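Local coordinates for protein SusD homolog (PDB 3FDH) that probably binds glycans at the outer membrane of Bacteroides thetaiotaomicron, as a SusD/RagB family protein that would pass them to a partner transporter, at residues Ala238-Tyr252 against Phe322-Ser334. Sequence-based numbering, arbitrary orientation.
Sequences AAFDIYDSNNINPFY and FVYAKTAPTLLMS
K326 lays its aliphatic chain across one face of the Y252 ring, CG standing 3.8 Å from the ring centroid in a CH-pi contact. With CG anti to the backbone N (chi1 -172°) and the chain extended beyond it, the ammonium clears the ring, and NZ gives a hydrogen bond to S245 O at 3.0 Å. I248 CG2 packs against CE of the same lysine. Over the other ring face, toward the rim, sits a water that donates to Y252 O and V323 O. Replacing Y252 by alanine would probably cost the lysine the flat face under CG, leaving it held mainly by S245 O and I248. N249 divides its amide: OD1 caps the helix 250-258, accepting from Y252 N and more weakly from F251 N, while ND2 donates almost straight to A328 O (2.7 Å), above the carbonyl plane, and also to A427 O. Its backbone N bonds K326 O, and its CA lies over the centre of the Y243 ring. The phenol edge of Y243 runs along A328 O to T330, where OH and OG1 share a hydrogen bond of 2.7 Å. Farther on, F240 and T330 pair their backbones in both directions within a two-strand antiparallel ladder, interrupted by a classic bulge: L332 and M333 stand opposite the single A238, whose O accepts from L332 N at 2.8 Å and weakly from M333 N. One water bridges D241 OD1 and T327 O. The side-chain donors K326 NZ and N249 ND2 thus both end on backbone carbonyls, consistent with two mostly irregular segments fixed among the helices of the SusD fold.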
loop_
_atom_site.group_PDB
_atom_site.type_symbol
_atom_site.label_atom_id
_atom_site.label_comp_id
_atom_site.label_asym_id
_atom_site.label_seq_id
_atom_site.Cartn_x
_atom_site.Cartn_y
_atom_site.Cartn_z
ATOM N N ALA A 238 -2.187 -10.777 5.328
ATOM C CA ALA A 238 -1.246 -11.142 4.257
ATOM C C ALA A 238 0.056 -10.374 4.407
ATOM O O ALA A 238 0.198 -9.250 3.939
ATOM C CB ALA A 238 -1.854 -10.902 2.933
ATOM N N ALA A 239 0.965 -11.029 5.114
ATOM C CA ALA A 239 2.249 -10.461 5.463
ATOM C C ALA A 239 3.379 -11.292 4.925
ATOM O O ALA A 239 3.440 -12.483 5.116
ATOM C CB ALA A 239 2.378 -10.357 6.974
ATOM N N PHE A 240 4.284 -10.600 4.270
ATOM C CA PHE A 240 5.520 -11.188 3.768
ATOM C C PHE A 240 6.462 -10.854 4.889
ATOM O O PHE A 240 6.920 -9.704 5.004
ATOM C CB PHE A 240 5.926 -10.512 2.473
ATOM C CG PHE A 240 7.165 -11.059 1.861
ATOM C CD1 PHE A 240 7.154 -12.283 1.230
ATOM C CD2 PHE A 240 8.340 -10.321 1.860
ATOM C CE1 PHE A 240 8.287 -12.800 0.645
ATOM C CE2 PHE A 240 9.494 -10.832 1.267
ATOM C CZ PHE A 240 9.466 -12.095 0.671
ATOM N N ASP A 241 6.742 -11.867 5.710
ATOM C CA ASP A 241 7.447 -11.670 6.945
ATOM C C ASP A 241 8.683 -12.550 7.024
ATOM O O ASP A 241 8.837 -13.303 7.961
ATOM C CB ASP A 241 6.456 -12.013 8.056
ATOM C CG ASP A 241 6.852 -11.468 9.429
ATOM O OD1 ASP A 241 7.811 -10.676 9.571
ATOM O OD2 ASP A 241 6.151 -11.830 10.393
ATOM N N ILE A 242 9.543 -12.457 6.022
ATOM C CA ILE A 242 10.733 -13.303 5.981
ATOM C C ILE A 242 12.006 -12.472 6.054
ATOM O O ILE A 242 13.106 -12.960 5.810
ATOM C CB ILE A 242 10.749 -14.249 4.720
ATOM C CG1 ILE A 242 11.039 -13.466 3.430
ATOM C CG2 ILE A 242 9.427 -15.015 4.616
ATOM C CD1 ILE A 242 11.175 -14.336 2.158
ATOM N N TYR A 243 11.852 -11.216 6.428
ATOM C CA TYR A 243 13.032 -10.336 6.516
ATOM C C TYR A 243 13.951 -10.705 7.674
ATOM O O TYR A 243 13.512 -11.200 8.726
ATOM C CB TYR A 243 12.640 -8.853 6.591
ATOM C CG TYR A 243 11.823 -8.428 5.411
ATOM C CD1 TYR A 243 12.260 -8.684 4.118
ATOM C CD2 TYR A 243 10.620 -7.761 5.581
ATOM C CE1 TYR A 243 11.505 -8.296 3.013
ATOM C CE2 TYR A 243 9.858 -7.357 4.498
ATOM C CZ TYR A 243 10.300 -7.637 3.214
ATOM O OH TYR A 243 9.563 -7.233 2.126
ATOM N N ASP A 244 15.239 -10.476 7.433
ATOM C CA ASP A 244 16.290 -10.660 8.446
ATOM C C ASP A 244 17.456 -9.683 8.297
ATOM O O ASP A 244 17.444 -8.771 7.458
ATOM C CB ASP A 244 16.823 -12.104 8.495
ATOM C CG ASP A 244 17.341 -12.615 7.140
ATOM O OD1 ASP A 244 18.030 -11.879 6.400
ATOM O OD2 ASP A 244 17.071 -13.795 6.825
ATOM N N SER A 245 18.462 -9.948 9.132
ATOM C CA SER A 245 19.685 -9.145 9.225
ATOM C C SER A 245 20.231 -8.941 7.850
ATOM O O SER A 245 20.836 -7.924 7.553
ATOM C CB SER A 245 20.795 -9.875 10.008
ATOM O OG SER A 245 20.349 -10.444 11.234
ATOM N N ASN A 246 19.981 -9.923 7.003
ATOM C CA ASN A 246 20.582 -9.950 5.677
ATOM C C ASN A 246 19.595 -9.860 4.531
ATOM O O ASN A 246 19.967 -9.741 3.370
ATOM C CB ASN A 246 21.453 -11.205 5.548
ATOM C CG ASN A 246 22.598 -11.227 6.581
ATOM O OD1 ASN A 246 22.712 -12.163 7.386
ATOM N ND2 ASN A 246 23.406 -10.159 6.599
ATOM N N ASN A 247 18.322 -9.890 4.868
ATOM C CA ASN A 247 17.282 -9.782 3.852
ATOM C C ASN A 247 16.298 -8.723 4.325
ATOM O O ASN A 247 15.427 -9.008 5.124
ATOM C CB ASN A 247 16.579 -11.108 3.723
ATOM C CG ASN A 247 15.752 -11.179 2.493
ATOM O OD1 ASN A 247 16.036 -10.470 1.528
ATOM N ND2 ASN A 247 14.726 -12.044 2.494
ATOM N N ILE A 248 16.453 -7.515 3.808
ATOM C CA ILE A 248 15.757 -6.366 4.393
ATOM C C ILE A 248 14.430 -5.904 3.820
ATOM O O ILE A 248 14.069 -6.161 2.687
ATOM C CB ILE A 248 16.725 -5.173 4.470
ATOM C CG1 ILE A 248 16.934 -4.541 3.098
ATOM C CG2 ILE A 248 18.052 -5.615 5.114
ATOM C CD1 ILE A 248 18.110 -3.516 3.051
ATOM N N ASN A 249 13.714 -5.221 4.700
ATOM C CA ASN A 249 12.426 -4.581 4.411
ATOM C C ASN A 249 12.687 -3.495 3.366
ATOM O O ASN A 249 13.677 -2.765 3.465
ATOM C CB ASN A 249 11.831 -4.024 5.725
ATOM C CG ASN A 249 10.696 -3.054 5.507
ATOM O OD1 ASN A 249 10.885 -1.992 4.940
ATOM N ND2 ASN A 249 9.504 -3.399 6.022
ATOM N N PRO A 250 11.787 -3.354 2.379
ATOM C CA PRO A 250 12.028 -2.465 1.244
ATOM C C PRO A 250 11.943 -0.965 1.486
ATOM O O PRO A 250 12.603 -0.188 0.784
ATOM C CB PRO A 250 10.992 -2.930 0.229
ATOM C CG PRO A 250 9.867 -3.458 1.066
ATOM C CD PRO A 250 10.582 -4.177 2.180
ATOM N N PHE A 251 11.112 -0.593 2.447
ATOM C CA PHE A 251 10.950 0.780 2.909
ATOM C C PHE A 251 12.264 1.151 3.645
ATOM O O PHE A 251 12.912 2.172 3.374
ATOM C CB PHE A 251 9.718 0.892 3.821
ATOM C CG PHE A 251 9.437 2.296 4.290
ATOM C CD1 PHE A 251 8.757 3.181 3.488
ATOM C CD2 PHE A 251 9.864 2.731 5.524
ATOM C CE1 PHE A 251 8.508 4.478 3.893
ATOM C CE2 PHE A 251 9.637 4.018 5.922
ATOM C CZ PHE A 251 8.942 4.900 5.122
ATOM N N TYR A 252 12.642 0.290 4.578
ATOM C CA TYR A 252 13.923 0.423 5.256
ATOM C C TYR A 252 15.052 0.500 4.220
ATOM O O TYR A 252 16.000 1.306 4.330
ATOM C CB TYR A 252 14.149 -0.767 6.217
ATOM C CG TYR A 252 15.577 -0.892 6.688
ATOM C CD1 TYR A 252 16.535 -1.546 5.917
ATOM C CD2 TYR A 252 15.965 -0.380 7.912
ATOM C CE1 TYR A 252 17.840 -1.645 6.354
ATOM C CE2 TYR A 252 17.252 -0.477 8.350
ATOM C CZ TYR A 252 18.189 -1.102 7.572
ATOM O OH TYR A 252 19.468 -1.218 8.033
ATOM N N PHE A 322 10.016 4.683 11.288
ATOM C CA PHE A 322 9.726 3.614 10.318
ATOM C C PHE A 322 10.850 3.324 9.306
ATOM O O PHE A 322 10.980 2.206 8.806
ATOM C CB PHE A 322 8.423 3.901 9.573
ATOM C CG PHE A 322 7.228 3.948 10.477
ATOM C CD1 PHE A 322 6.818 2.810 11.151
ATOM C CD2 PHE A 322 6.579 5.158 10.716
ATOM C CE1 PHE A 322 5.738 2.861 11.989
ATOM C CE2 PHE A 322 5.517 5.228 11.559
ATOM C CZ PHE A 322 5.086 4.069 12.214
ATOM N N VAL A 323 11.681 4.328 9.053
ATOM C CA VAL A 323 12.761 4.165 8.087
ATOM C C VAL A 323 13.834 3.189 8.611
ATOM O O VAL A 323 14.661 2.710 7.851
ATOM C CB VAL A 323 13.380 5.533 7.646
ATOM C CG1 VAL A 323 12.274 6.522 7.070
ATOM C CG2 VAL A 323 14.221 6.172 8.779
ATOM N N TYR A 324 13.818 2.891 9.916
ATOM C CA TYR A 324 14.777 1.955 10.535
ATOM C C TYR A 324 14.179 0.598 10.919
ATOM O O TYR A 324 14.783 -0.202 11.647
ATOM C CB TYR A 324 15.469 2.614 11.741
ATOM C CG TYR A 324 16.597 3.521 11.289
ATOM C CD1 TYR A 324 17.779 2.988 10.799
ATOM C CD2 TYR A 324 16.473 4.899 11.333
ATOM C CE1 TYR A 324 18.795 3.814 10.359
ATOM C CE2 TYR A 324 17.470 5.726 10.871
ATOM C CZ TYR A 324 18.623 5.178 10.379
ATOM O OH TYR A 324 19.644 6.020 9.962
ATOM N N ALA A 325 12.973 0.339 10.418
ATOM C CA ALA A 325 12.219 -0.913 10.723
ATOM C C ALA A 325 12.702 -2.034 9.800
ATOM O O ALA A 325 11.971 -2.536 8.971
ATOM C CB ALA A 325 10.696 -0.694 10.548
ATOM N N LYS A 326 13.937 -2.460 10.057
ATOM C CA LYS A 326 14.669 -3.344 9.165
ATOM C C LYS A 326 13.982 -4.647 8.773
ATOM O O LYS A 326 14.049 -5.081 7.601
ATOM C CB LYS A 326 16.054 -3.634 9.737
ATOM C CG LYS A 326 16.963 -4.388 8.780
ATOM C CD LYS A 326 18.307 -4.623 9.446
ATOM C CE LYS A 326 19.301 -5.280 8.505
ATOM N NZ LYS A 326 20.692 -5.333 9.081
ATOM N N THR A 327 13.308 -5.221 9.760
ATOM C CA THR A 327 12.661 -6.509 9.603
ATOM C C THR A 327 11.154 -6.457 9.734
ATOM O O THR A 327 10.510 -7.481 9.842
ATOM C CB THR A 327 13.259 -7.554 10.555
ATOM O OG1 THR A 327 13.073 -7.142 11.906
ATOM C CG2 THR A 327 14.756 -7.726 10.290
ATOM N N ALA A 328 10.569 -5.276 9.633
ATOM C CA ALA A 328 9.110 -5.205 9.672
ATOM C C ALA A 328 8.539 -5.920 8.452
ATOM O O ALA A 328 9.071 -5.773 7.332
ATOM C CB ALA A 328 8.625 -3.728 9.707
ATOM N N PRO A 329 7.408 -6.636 8.615
ATOM C CA PRO A 329 6.865 -7.285 7.414
ATOM C C PRO A 329 6.261 -6.338 6.417
ATOM O O PRO A 329 5.839 -5.251 6.748
ATOM C CB PRO A 329 5.727 -8.173 7.944
ATOM C CG PRO A 329 5.408 -7.640 9.359
ATOM C CD PRO A 329 6.683 -6.999 9.850
ATOM N N THR A 330 6.217 -6.807 5.186
ATOM C CA THR A 330 5.524 -6.113 4.133
ATOM C C THR A 330 4.109 -6.661 4.145
ATOM O O THR A 330 3.879 -7.860 3.984
ATOM C CB THR A 330 6.146 -6.306 2.740
ATOM O OG1 THR A 330 7.434 -5.689 2.700
ATOM C CG2 THR A 330 5.246 -5.701 1.678
ATOM N N LEU A 331 3.168 -5.757 4.363
ATOM C CA LEU A 331 1.746 -6.114 4.434
ATOM C C LEU A 331 1.081 -5.920 3.042
ATOM O O LEU A 331 0.835 -4.796 2.578
ATOM C CB LEU A 331 1.047 -5.324 5.562
ATOM C CG LEU A 331 1.634 -5.518 6.960
ATOM C CD1 LEU A 331 0.822 -4.711 8.007
ATOM C CD2 LEU A 331 1.740 -6.970 7.281
ATOM N N LEU A 332 0.843 -7.047 2.360
ATOM C CA LEU A 332 0.143 -7.054 1.064
ATOM C C LEU A 332 -1.286 -6.629 1.328
ATOM O O LEU A 332 -1.918 -5.982 0.495
ATOM C CB LEU A 332 0.219 -8.371 0.330
ATOM C CG LEU A 332 1.593 -8.723 -0.251
ATOM C CD1 LEU A 332 1.531 -10.042 -1.069
ATOM C CD2 LEU A 332 2.139 -7.612 -1.135
HETATM N N MSE A 333 -1.777 -6.992 2.509
HETATM C CA MSE A 333 -3.070 -6.481 2.951
HETATM C C MSE A 333 -3.217 -6.765 4.410
HETATM O O MSE A 333 -3.122 -7.930 4.842
HETATM C CB MSE A 333 -4.242 -7.023 2.125
HETATM C CG MSE A 333 -5.531 -6.180 2.363
HETATM SE SE MSE A 333 -7.169 -6.969 1.671
HETATM C CE MSE A 333 -8.385 -5.803 2.631
ATOM N N SER A 334 -3.391 -5.677 5.163
ATOM C CA SER A 334 -3.488 -5.748 6.618
ATOM C C SER A 334 -4.873 -5.984 7.179
ATOM O O SER A 334 -5.908 -5.716 6.565
ATOM C CB SER A 334 -2.909 -4.502 7.237
ATOM O OG SER A 334 -3.688 -3.367 6.910
HETATM O O HOH W 1 9.896 -9.938 8.278
HETATM O O HOH W 2 8.979 -9.386 11.688
HETATM O O HOH W 3 17.113 2.360 6.594
#